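Local coordinates for acyl-CoA dehydrogenase domain protein Tcur3481 (PDB 6WY9) that probably works as one partner of a flavin-dependent acyl-CoA dehydrogenase, binding flavin adenine dinucleotide, which the enzyme carries in its reduced form here, at residues Q18-H23 with G79-P84; Q27-V32 with I330-L335; G237-T242 with H264-C269; A243-E248 with H317-I322. All blocks are in the same frame, centred on the assembly; numbering follows the deposited sequence.

Interaction 1 (Q18-H23 with G79-P84); sequences QIFTDH and GRHVAP
One face of the His-81 imidazole lies against the backbone of helix 5-23, with Phe-20 C and Thr-21 N over it. The Phe-20 methylene closes in on the same ring, CB standing 3.5 Å from His-81 ND1. The two rings themselves scarcely overlap: their planes are only 30° apart, but the centroids are 6.0 Å from each other, so this is no true stack. Phe-20 instead carries its ring onward to the methyl of Ala-83, where CD1 meets CB at 3.4 Å, approaching obliquely. Its chi1 of -73°, with CG anti to the carbonyl carbon, turns the ring toward this methyl, and Leu-74 and Gln-78 pack on it as well.

On the exposed side Thr-21 OG1 stands 3.4 Å from His-81 NE2, although the hydroxyl is bonded to Arg-17 O within its own helix. His-81 ND1 is likewise bonded to Glu-77 O, which helps fix the rotation of the imidazole. An alanine in place of His-81 would probably leave Glu-77 O without that side-chain mate and open a gap beside the Phe-20 CB.

Just beyond, Val-82 adopts positive phi and its N returns to Gly-79 O at 3.2 Å. With Ala-83 N reaching Gln-78 O, this is a Schellman motif closing helix 67-80, whose flanking residues His-81 and Ala-83 pack against helix 5-23 in the helical N-terminal domain of the acyl-CoA dehydrogenase fold.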
# COMPACT_ATOMS: atom_id res chain seq x y z
N GLN B 18 19.90 -2.29 29.98
CA GLN B 18 19.87 -3.10 31.19
C GLN B 18 18.81 -2.59 32.15
O GLN B 18 18.09 -3.38 32.78
CB GLN B 18 21.24 -3.08 31.88
CG GLN B 18 21.27 -3.95 33.13
CD GLN B 18 21.15 -5.43 32.81
OE1 GLN B 18 20.17 -6.09 33.19
NE2 GLN B 18 22.13 -5.95 32.09
N ILE B 19 18.72 -1.27 32.31
CA ILE B 19 17.76 -0.72 33.25
C ILE B 19 16.34 -1.01 32.78
O ILE B 19 15.49 -1.49 33.55
CB ILE B 19 18.05 0.78 33.45
CG1 ILE B 19 19.39 0.93 34.19
CG2 ILE B 19 16.88 1.55 34.16
CD1 ILE B 19 19.79 2.38 34.29
N PHE B 20 16.08 -0.79 31.49
CA PHE B 20 14.74 -1.05 30.96
C PHE B 20 14.41 -2.53 31.03
O PHE B 20 13.27 -2.90 31.33
CB PHE B 20 14.63 -0.55 29.51
CG PHE B 20 14.57 0.95 29.38
CD1 PHE B 20 13.75 1.71 30.20
CD2 PHE B 20 15.30 1.60 28.40
CE1 PHE B 20 13.67 3.09 30.06
CE2 PHE B 20 15.23 2.99 28.27
CZ PHE B 20 14.42 3.73 29.09
N THR B 21 15.38 -3.39 30.75
CA THR B 21 15.18 -4.83 30.82
C THR B 21 14.85 -5.28 32.23
O THR B 21 14.00 -6.17 32.42
CB THR B 21 16.43 -5.53 30.32
OG1 THR B 21 16.62 -5.22 28.94
CG2 THR B 21 16.28 -7.07 30.49
N ASP B 22 15.53 -4.71 33.23
CA ASP B 22 15.25 -5.07 34.63
C ASP B 22 13.87 -4.62 35.10
O ASP B 22 13.33 -5.19 36.05
CB ASP B 22 16.28 -4.46 35.58
CG ASP B 22 17.64 -5.07 35.42
OD1 ASP B 22 17.74 -6.18 34.87
OD2 ASP B 22 18.61 -4.44 35.90
N HIS B 23 13.29 -3.57 34.51
CA HIS B 23 12.06 -3.04 35.10
C HIS B 23 10.84 -3.07 34.19
O HIS B 23 9.73 -2.91 34.68
CB HIS B 23 12.29 -1.62 35.64
CG HIS B 23 13.26 -1.59 36.78
ND1 HIS B 23 13.12 -2.40 37.90
CD2 HIS B 23 14.44 -0.95 36.94
CE1 HIS B 23 14.15 -2.23 38.70
NE2 HIS B 23 14.97 -1.35 38.14
N GLY B 79 11.54 2.78 23.72
CA GLY B 79 10.48 2.19 22.91
C GLY B 79 10.63 0.70 22.72
O GLY B 79 9.64 -0.03 22.64
N ARG B 80 11.87 0.21 22.65
CA ARG B 80 12.09 -1.24 22.51
C ARG B 80 11.41 -2.03 23.63
O ARG B 80 11.05 -3.21 23.43
CB ARG B 80 13.58 -1.52 22.53
CG ARG B 80 14.11 -2.05 21.28
CD ARG B 80 15.61 -2.14 21.40
NE ARG B 80 16.23 -1.99 20.10
CZ ARG B 80 16.87 -0.90 19.69
NH1 ARG B 80 17.00 0.16 20.48
NH2 ARG B 80 17.40 -0.89 18.47
N HIS B 81 11.25 -1.42 24.79
CA HIS B 81 10.70 -2.07 25.99
C HIS B 81 9.37 -1.50 26.45
O HIS B 81 8.93 -1.85 27.54
CB HIS B 81 11.70 -1.91 27.14
CG HIS B 81 13.00 -2.57 26.85
ND1 HIS B 81 14.08 -1.88 26.36
CD2 HIS B 81 13.37 -3.87 26.91
CE1 HIS B 81 15.08 -2.72 26.15
NE2 HIS B 81 14.67 -3.94 26.47
N VAL B 82 8.75 -0.61 25.65
CA VAL B 82 7.52 0.11 26.00
C VAL B 82 7.59 0.51 27.48
O VAL B 82 6.68 0.24 28.26
CB VAL B 82 6.26 -0.72 25.62
CG1 VAL B 82 6.15 -0.81 24.02
CG2 VAL B 82 6.29 -2.15 26.16
N ALA B 83 8.68 1.15 27.88
CA ALA B 83 8.92 1.36 29.32
C ALA B 83 8.16 2.59 29.78
O ALA B 83 8.30 3.67 29.17
CB ALA B 83 10.40 1.52 29.62
N PRO B 84 7.30 2.47 30.82
CA PRO B 84 6.39 3.59 31.16
C PRO B 84 7.03 4.71 31.98
O PRO B 84 6.83 4.84 33.19
CB PRO B 84 5.27 2.88 31.93
CG PRO B 84 5.99 1.73 32.65
CD PRO B 84 6.95 1.23 31.56

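Interaction 2 (Q27-V32 with I330-L335); sequences QRLRAV and IHRYFL
Leu-29 and Arg-332 join the N-terminal helical domain to the C-terminal helical domain of the acyl-CoA dehydrogenase fold, linking helix 26-33 to helix 330-340 across nearly 300 residues of chain. The van der Waals part of the contact is a leucine laid on a guanidinium. Leu-29 CB sits 3.7 Å above the centre of the Arg-332 plane, while CD1 comes to 3.7 Å from NH2 over the same face. On the opposite face His-331 CE1 lies 3.9 Å above the plane, so the flat group is sandwiched between its sequence neighbour and the other helix. Arg-332 gets there with a chain extended from CG to NE.

Charge makes up the second part. Arg-30 and Arg-332 approach at about a right angle, and their guanidinium planes are 42° apart. Glu-33 probably offsets the two like charges: one carboxylate oxygen, OE1, takes Arg-30 NE, and the other, OE2, takes Arg-332 NE. Asp-327 adds a second salt bridge to Arg-30 at NH1, which should further offset the positive charge. A methionine in place of Arg-332 would probably leave Glu-33 OE2 without its mate and loosen the tie between the two domains.

Arg-30 reaches the second guanidinium by bending at chi2 and chi3, 56° and 50°, which brings its NH2 within 3.7 Å of Arg-332 NH1.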
# COMPACT_ATOMS: atom_id res chain seq x y z
N GLN B 27 5.27 -8.48 35.10
CA GLN B 27 4.65 -8.02 36.34
C GLN B 27 4.67 -6.50 36.44
O GLN B 27 3.65 -5.87 36.77
CB GLN B 27 5.36 -8.64 37.55
CG GLN B 27 4.95 -8.07 38.91
CD GLN B 27 5.77 -6.84 39.30
OE1 GLN B 27 6.99 -6.76 39.07
NE2 GLN B 27 5.11 -5.88 39.92
N ARG B 28 5.83 -5.88 36.18
CA ARG B 28 5.92 -4.45 36.49
C ARG B 28 5.11 -3.60 35.49
O ARG B 28 4.50 -2.59 35.89
CB ARG B 28 7.39 -3.99 36.52
CG ARG B 28 7.54 -2.46 36.86
CD ARG B 28 7.15 -2.20 38.30
NE ARG B 28 7.55 -0.87 38.76
CZ ARG B 28 7.23 -0.36 39.94
NH1 ARG B 28 6.49 -1.06 40.79
NH2 ARG B 28 7.65 0.85 40.26
N LEU B 29 5.05 -4.00 34.22
CA LEU B 29 4.25 -3.24 33.26
C LEU B 29 2.78 -3.24 33.66
O LEU B 29 2.07 -2.22 33.52
CB LEU B 29 4.43 -3.80 31.85
CG LEU B 29 5.78 -3.57 31.17
CD1 LEU B 29 5.79 -4.19 29.74
CD2 LEU B 29 6.22 -2.07 31.18
N ARG B 30 2.29 -4.37 34.16
CA ARG B 30 0.90 -4.47 34.58
C ARG B 30 0.65 -3.61 35.83
O ARG B 30 -0.35 -2.90 35.90
CB ARG B 30 0.56 -5.95 34.83
CG ARG B 30 -0.83 -6.14 35.43
CD ARG B 30 -1.90 -5.50 34.55
NE ARG B 30 -1.80 -5.87 33.12
CZ ARG B 30 -2.09 -7.07 32.61
NH1 ARG B 30 -2.50 -8.06 33.40
NH2 ARG B 30 -1.95 -7.28 31.30
N ALA B 31 1.56 -3.67 36.80
CA ALA B 31 1.45 -2.81 37.98
C ALA B 31 1.42 -1.34 37.59
O ALA B 31 0.61 -0.57 38.12
CB ALA B 31 2.63 -3.08 38.92
N VAL B 32 2.29 -0.92 36.68
CA VAL B 32 2.36 0.51 36.40
C VAL B 32 1.17 0.95 35.55
O VAL B 32 0.57 2.02 35.79
CB VAL B 32 3.71 0.85 35.73
CG1 VAL B 32 3.68 2.31 35.15
CG2 VAL B 32 4.82 0.74 36.77
N ILE B 330 2.88 -8.39 23.01
CA ILE B 330 2.97 -7.63 21.76
C ILE B 330 1.91 -6.52 21.71
O ILE B 330 2.14 -5.49 21.09
CB ILE B 330 2.86 -8.57 20.52
CG1 ILE B 330 3.28 -7.81 19.23
CG2 ILE B 330 1.41 -9.14 20.39
CD1 ILE B 330 4.83 -7.51 19.16
N HIS B 331 0.75 -6.71 22.35
CA HIS B 331 -0.32 -5.71 22.23
C HIS B 331 0.12 -4.32 22.72
O HIS B 331 -0.44 -3.31 22.28
CB HIS B 331 -1.56 -6.12 23.03
CG HIS B 331 -1.37 -5.98 24.51
ND1 HIS B 331 -0.55 -6.84 25.23
CD2 HIS B 331 -1.84 -5.07 25.40
CE1 HIS B 331 -0.57 -6.50 26.51
NE2 HIS B 331 -1.33 -5.42 26.64
N ARG B 332 1.09 -4.24 23.63
CA ARG B 332 1.55 -2.93 24.08
C ARG B 332 2.29 -2.19 22.96
O ARG B 332 2.21 -0.97 22.87
CB ARG B 332 2.46 -3.05 25.32
CG ARG B 332 1.70 -3.55 26.56
CD ARG B 332 2.42 -3.15 27.87
NE ARG B 332 1.78 -3.81 29.01
CZ ARG B 332 1.92 -5.10 29.34
NH1 ARG B 332 1.26 -5.59 30.40
NH2 ARG B 332 2.73 -5.87 28.64
N TYR B 333 3.04 -2.92 22.14
CA TYR B 333 3.71 -2.29 21.00
C TYR B 333 2.68 -1.74 20.02
O TYR B 333 2.83 -0.62 19.51
CB TYR B 333 4.62 -3.33 20.32
CG TYR B 333 5.74 -3.71 21.26
CD1 TYR B 333 5.53 -4.60 22.32
CD2 TYR B 333 6.99 -3.10 21.15
CE1 TYR B 333 6.55 -4.88 23.24
CE2 TYR B 333 8.03 -3.39 22.06
CZ TYR B 333 7.79 -4.27 23.09
OH TYR B 333 8.82 -4.55 23.98
N PHE B 334 1.59 -2.49 19.81
CA PHE B 334 0.49 -1.96 19.00
C PHE B 334 -0.05 -0.66 19.59
O PHE B 334 -0.25 0.34 18.87
CB PHE B 334 -0.64 -3.00 18.88
CG PHE B 334 -1.76 -2.51 18.04
CD1 PHE B 334 -1.58 -2.35 16.67
CD2 PHE B 334 -2.96 -2.09 18.61
CE1 PHE B 334 -2.61 -1.82 15.86
CE2 PHE B 334 -3.98 -1.58 17.81
CZ PHE B 334 -3.80 -1.44 16.42
N LEU B 335 -0.32 -0.65 20.91
CA LEU B 335 -0.90 0.54 21.54
C LEU B 335 0.05 1.74 21.46
O LEU B 335 -0.38 2.86 21.13
CB LEU B 335 -1.28 0.26 23.01
CG LEU B 335 -2.33 -0.85 23.25
CD1 LEU B 335 -2.60 -1.01 24.75
CD2 LEU B 335 -3.61 -0.44 22.47

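Interaction 3 (G237-T242 with H264-C269); sequences GALHIT and HQLADC
Two long helices of the C-terminal helical domain, 215-248 and 260-288, run side by side here, and Leu-239 of the first fits between Leu-266 and Cys-269 of the second. Leu-239 CD1 meets Leu-266 CD2 at 3.6 Å, a methyl-to-methyl touch, and lies 3.9 Å from Cys-269 CB. The other branch, CD2, is 4.0 Å from the same Cys-269 CB, so both methyls of the leucine touch that carbon. With CG anti to the backbone N (chi1 -178°), Leu-239 extends its branches across the gap.

The helices belong to the helical bundle of the acyl-CoA dehydrogenase fold. Their local axes are antiparallel, at 155°, and come within 10.8 Å, a wide spacing that the leucines largely span. One turn further along, Thr-242 offers its CG2 methyl to Leu-266 CD2 at 4.1 Å and keeps its hydroxyl turned back into its own helix. OG1 bonds to Ala-238 O at 2.8 Å, from above the carbonyl plane, while Thr-242 N reaches that oxygen from the opposite face. The carbonyl thus holds two donors of one residue, and the threonine presents an apolar methyl to its neighbour. An apolar side chain of a neighbouring chain, a different protein, packs on each of Leu-239 and Leu-266.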
# COMPACT_ATOMS: atom_id res chain seq x y z
N GLY B 237 11.36 -3.53 18.60
CA GLY B 237 11.04 -4.51 19.63
C GLY B 237 9.89 -5.40 19.19
O GLY B 237 9.92 -6.61 19.40
N ALA B 238 8.87 -4.80 18.56
CA ALA B 238 7.74 -5.58 18.07
C ALA B 238 8.21 -6.63 17.06
O ALA B 238 7.82 -7.80 17.12
CB ALA B 238 6.70 -4.64 17.41
N LEU B 239 9.03 -6.20 16.10
CA LEU B 239 9.55 -7.15 15.11
C LEU B 239 10.36 -8.27 15.79
O LEU B 239 10.20 -9.45 15.45
CB LEU B 239 10.42 -6.42 14.09
CG LEU B 239 10.96 -7.34 12.98
CD1 LEU B 239 9.85 -8.19 12.26
CD2 LEU B 239 11.73 -6.50 11.94
N HIS B 240 11.21 -7.92 16.76
CA HIS B 240 12.02 -8.93 17.42
C HIS B 240 11.14 -9.97 18.10
O HIS B 240 11.35 -11.18 17.94
CB HIS B 240 12.99 -8.28 18.42
CG HIS B 240 13.88 -9.27 19.11
ND1 HIS B 240 14.97 -9.86 18.50
CD2 HIS B 240 13.82 -9.82 20.35
CE1 HIS B 240 15.55 -10.71 19.33
NE2 HIS B 240 14.87 -10.70 20.46
N ILE B 241 10.12 -9.52 18.85
CA ILE B 241 9.26 -10.46 19.57
C ILE B 241 8.53 -11.37 18.59
O ILE B 241 8.37 -12.58 18.81
CB ILE B 241 8.24 -9.67 20.44
CG1 ILE B 241 8.92 -9.06 21.67
CG2 ILE B 241 7.02 -10.61 20.86
CD1 ILE B 241 8.06 -7.88 22.20
N THR B 242 8.05 -10.78 17.49
CA THR B 242 7.27 -11.50 16.50
C THR B 242 8.12 -12.54 15.77
O THR B 242 7.68 -13.69 15.56
CB THR B 242 6.67 -10.48 15.52
OG1 THR B 242 5.85 -9.58 16.27
CG2 THR B 242 5.78 -11.21 14.49
N HIS B 264 7.63 -12.57 4.09
CA HIS B 264 7.54 -11.32 3.35
C HIS B 264 6.97 -10.18 4.19
O HIS B 264 7.40 -9.03 4.04
CB HIS B 264 6.74 -11.51 2.05
CG HIS B 264 7.54 -12.25 1.00
ND1 HIS B 264 7.24 -12.23 -0.34
CD2 HIS B 264 8.66 -13.00 1.11
CE1 HIS B 264 8.14 -12.90 -1.02
NE2 HIS B 264 9.03 -13.38 -0.16
N GLN B 265 6.02 -10.49 5.08
CA GLN B 265 5.51 -9.50 6.01
C GLN B 265 6.61 -9.10 6.97
O GLN B 265 6.79 -7.92 7.24
CB GLN B 265 4.28 -10.07 6.78
CG GLN B 265 3.02 -10.12 5.82
CD GLN B 265 1.85 -10.84 6.42
OE1 GLN B 265 1.08 -10.26 7.17
NE2 GLN B 265 1.72 -12.14 6.11
N LEU B 266 7.39 -10.08 7.48
CA LEU B 266 8.52 -9.74 8.33
C LEU B 266 9.54 -8.89 7.59
O LEU B 266 10.13 -7.97 8.17
CB LEU B 266 9.19 -11.01 8.87
CG LEU B 266 8.33 -11.87 9.81
CD1 LEU B 266 9.00 -13.23 9.93
CD2 LEU B 266 8.28 -11.22 11.22
N ALA B 267 9.82 -9.22 6.33
CA ALA B 267 10.80 -8.43 5.56
C ALA B 267 10.32 -7.00 5.36
O ALA B 267 11.13 -6.07 5.32
CB ALA B 267 11.04 -9.05 4.18
N ASP B 268 9.03 -6.82 5.14
CA ASP B 268 8.55 -5.46 4.92
C ASP B 268 8.72 -4.65 6.20
O ASP B 268 9.09 -3.47 6.13
CB ASP B 268 7.11 -5.45 4.45
CG ASP B 268 6.98 -5.84 2.95
OD1 ASP B 268 7.95 -5.83 2.17
OD2 ASP B 268 5.85 -6.15 2.58
N CYS B 269 8.50 -5.28 7.37
CA CYS B 269 8.81 -4.62 8.63
C CYS B 269 10.29 -4.23 8.71
O CYS B 269 10.64 -3.13 9.16
CB CYS B 269 8.49 -5.54 9.81
SG CYS B 269 6.71 -5.90 10.02

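Interaction 4 (A243-E248 with H317-I322); sequences ASYLKE and HLHGGI. With FDA (dihydroflavine-adenine dinucleotide), chain C.
The end of helix 295-319 and the turn after it form part of the cofactor pocket for the dihydroflavine-adenine dinucleotide, and Tyr-245 of helix 215-248 backs this wall. Its ring makes an offset stack with His-319, centroids 4.7 Å apart and planes at 28°, with His-319 CD2 over one face near the rim. The ring's far end meets Ile-322, whose CG2 is 3.5 Å from Tyr-245 OH. His-319 is held from both nitrogens, ND1 by Thr-315 O and NE2 by Tyr-328 OH.

Next to the stack, Leu-246 crosses Leu-318 at about a right angle, CD1 being 4.0 Å from Leu-318 CB. Its CD2 rests 3.5 Å from Leu-318 O, a buried carbonyl that finds no hydrogen-bonding partner.

The helix end and the turn grip the cofactor by backbone: Gly-321 N donates to the phosphate oxygen O1P at 2.9 Å, nearly straight at 166°, and the ribose O3B donates to His-317 O. A water in the plane of the Tyr-245 ring, at its edge, lies within bonding distance of Tyr-245 OH, His-319 O and phosphate oxygen O1A. The phenol therefore reaches the pyrophosphate through one water, consistent with the stack holding a second-shell hydroxyl near the cofactor.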
# COMPACT_ATOMS: atom_id res chain seq x y z
N ALA B 243 9.35 -12.16 15.39
CA ALA B 243 10.30 -13.10 14.78
C ALA B 243 10.54 -14.31 15.69
O ALA B 243 10.53 -15.46 15.22
CB ALA B 243 11.62 -12.38 14.49
N SER B 244 10.82 -14.06 16.98
CA SER B 244 11.01 -15.17 17.92
C SER B 244 9.78 -16.04 18.00
O SER B 244 9.88 -17.28 18.08
CB SER B 244 11.36 -14.64 19.33
OG SER B 244 12.57 -13.88 19.33
N TYR B 245 8.60 -15.43 18.13
CA TYR B 245 7.37 -16.20 18.26
C TYR B 245 7.15 -17.10 17.03
O TYR B 245 6.79 -18.28 17.16
CB TYR B 245 6.16 -15.26 18.48
CG TYR B 245 4.86 -16.02 18.62
CD1 TYR B 245 4.57 -16.67 19.80
CD2 TYR B 245 3.93 -16.09 17.57
CE1 TYR B 245 3.38 -17.40 19.97
CE2 TYR B 245 2.72 -16.83 17.73
CZ TYR B 245 2.46 -17.48 18.91
OH TYR B 245 1.30 -18.19 19.10
N LEU B 246 7.37 -16.56 15.82
CA LEU B 246 7.10 -17.30 14.59
C LEU B 246 8.10 -18.46 14.37
O LEU B 246 7.83 -19.35 13.54
CB LEU B 246 7.11 -16.34 13.37
CG LEU B 246 5.98 -15.29 13.40
CD1 LEU B 246 6.11 -14.15 12.34
CD2 LEU B 246 4.65 -15.99 13.25
N LYS B 247 9.24 -18.45 15.07
CA LYS B 247 10.11 -19.63 15.06
C LYS B 247 9.52 -20.75 15.89
O LYS B 247 9.81 -21.92 15.62
CB LYS B 247 11.50 -19.29 15.60
CG LYS B 247 12.23 -18.23 14.79
CD LYS B 247 13.49 -17.71 15.53
CE LYS B 247 14.08 -16.58 14.70
NZ LYS B 247 15.14 -15.82 15.38
N GLU B 248 8.80 -20.41 16.96
CA GLU B 248 8.28 -21.37 17.94
C GLU B 248 6.98 -22.00 17.46
O GLU B 248 6.78 -23.22 17.55
CB GLU B 248 8.01 -20.65 19.27
CG GLU B 248 9.24 -20.11 20.03
CD GLU B 248 8.85 -19.18 21.19
OE1 GLU B 248 7.64 -18.93 21.43
OE2 GLU B 248 9.78 -18.67 21.85
N HIS B 317 -1.08 -8.95 13.40
CA HIS B 317 -1.68 -9.94 12.55
C HIS B 317 -0.93 -11.27 12.61
O HIS B 317 -1.55 -12.35 12.70
CB HIS B 317 -1.75 -9.41 11.11
CG HIS B 317 -2.32 -10.43 10.17
ND1 HIS B 317 -3.66 -10.74 10.17
CD2 HIS B 317 -1.72 -11.29 9.31
CE1 HIS B 317 -3.88 -11.73 9.31
NE2 HIS B 317 -2.72 -12.09 8.79
N LEU B 318 0.42 -11.21 12.54
CA LEU B 318 1.26 -12.42 12.50
C LEU B 318 1.15 -13.27 13.78
O LEU B 318 1.52 -14.45 13.77
CB LEU B 318 2.72 -11.99 12.26
CG LEU B 318 2.91 -11.48 10.83
CD1 LEU B 318 4.34 -10.86 10.60
CD2 LEU B 318 2.69 -12.67 9.87
N HIS B 319 0.70 -12.67 14.89
CA HIS B 319 0.52 -13.43 16.13
C HIS B 319 -0.80 -14.18 16.18
O HIS B 319 -0.94 -15.10 17.01
CB HIS B 319 0.59 -12.51 17.35
CG HIS B 319 1.97 -12.32 17.87
ND1 HIS B 319 2.79 -11.29 17.43
CD2 HIS B 319 2.70 -13.04 18.76
CE1 HIS B 319 3.94 -11.36 18.07
NE2 HIS B 319 3.92 -12.42 18.87
N GLY B 320 -1.80 -13.77 15.40
CA GLY B 320 -3.08 -14.48 15.58
C GLY B 320 -3.63 -14.17 16.97
O GLY B 320 -3.30 -13.15 17.58
N GLY B 321 -4.46 -15.08 17.49
CA GLY B 321 -5.24 -14.76 18.69
C GLY B 321 -4.40 -14.33 19.88
O GLY B 321 -4.78 -13.42 20.62
N ILE B 322 -3.27 -15.02 20.13
CA ILE B 322 -2.49 -14.70 21.32
C ILE B 322 -2.02 -13.24 21.29
O ILE B 322 -1.80 -12.63 22.34
CB ILE B 322 -1.28 -15.66 21.51
CG1 ILE B 322 -0.68 -15.47 22.91
CG2 ILE B 322 -0.15 -15.35 20.49
CD1 ILE B 322 0.41 -16.53 23.25
PA FDA C . -2.03 -19.16 14.17
O1A FDA C . -0.85 -19.30 15.09
O2A FDA C . -2.60 -20.41 13.48
O5B FDA C . -1.55 -18.20 12.86
C5B FDA C . -1.08 -16.98 13.38
C4B FDA C . -0.75 -16.09 12.17
O4B FDA C . 0.17 -16.92 11.30
C3B FDA C . -1.94 -15.86 11.24
O3B FDA C . -2.66 -14.73 11.59
C2B FDA C . -1.25 -15.58 9.92
O2B FDA C . -0.55 -14.28 9.87
C1B FDA C . -0.10 -16.64 9.89
N9A FDA C . -0.42 -17.86 9.15
C8A FDA C . -1.06 -19.03 9.62
N7A FDA C . -1.12 -19.98 8.69
C5A FDA C . -0.51 -19.43 7.58
C6A FDA C . -0.31 -19.94 6.29
N6A FDA C . -0.71 -21.18 5.95
N1A FDA C . 0.31 -19.20 5.35
C2A FDA C . 0.69 -17.95 5.76
N3A FDA C . 0.56 -17.32 6.95
C4A FDA C . -0.05 -18.11 7.85
N1 FDA C . -12.10 -19.62 17.87
C2 FDA C . -13.11 -20.53 18.22
O2 FDA C . -12.92 -21.76 18.08
N3 FDA C . -14.29 -19.98 18.72
C4 FDA C . -14.52 -18.60 18.89
O4 FDA C . -15.59 -18.22 19.36
C4X FDA C . -13.43 -17.74 18.51
N5 FDA C . -13.58 -16.36 18.66
C5X FDA C . -12.44 -15.60 18.78
C6 FDA C . -12.48 -14.37 19.32
C7 FDA C . -11.28 -13.63 19.44
C7M FDA C . -11.36 -12.34 20.02
C8 FDA C . -10.10 -14.10 19.02
C8M FDA C . -8.85 -13.33 19.14
C9 FDA C . -10.06 -15.36 18.43
C9A FDA C . -11.23 -16.10 18.33
N10 FDA C . -11.21 -17.38 17.73
C10 FDA C . -12.27 -18.24 18.04
C1' FDA C . -9.90 -17.97 17.35
C2' FDA C . -9.56 -17.73 15.86
O2' FDA C . -10.33 -18.50 15.07
C3' FDA C . -8.01 -18.09 15.76
O3' FDA C . -7.22 -17.12 16.42
C4' FDA C . -7.59 -18.26 14.30
O4' FDA C . -8.18 -19.42 13.83
C5' FDA C . -6.04 -18.25 14.24
O5' FDA C . -5.58 -19.36 14.96
P FDA C . -4.29 -18.92 15.87
O1P FDA C . -4.77 -17.82 16.69
O2P FDA C . -3.75 -20.19 16.51
O3P FDA C . -3.13 -18.26 14.87
O HOH W 1 -0.69 -17.78 17.19

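In the fold
Interactions 3 and 4 share helix 215-248 and lie 10 Å apart between centres; Thr-242 packs on both His-319 and Leu-318, so the helix pairing of interaction 3 directly backs the cofactor wall of interaction 4. Ile-330 of helix 330-340 touches Ala-238 and Thr-242 in interaction 3 and His-319 in interaction 4, which ties interaction 2 to both. Interactions 1 and 2, centres 11 Å apart, meet where Arg-80 O lies 2.7 Å from Tyr-333 OH, probably a hydrogen bond, and where Pro-84 packs on Leu-29 and Val-32. Interaction 1 stays about 12 Å from interaction 4 at the nearest atoms, away from the cofactor.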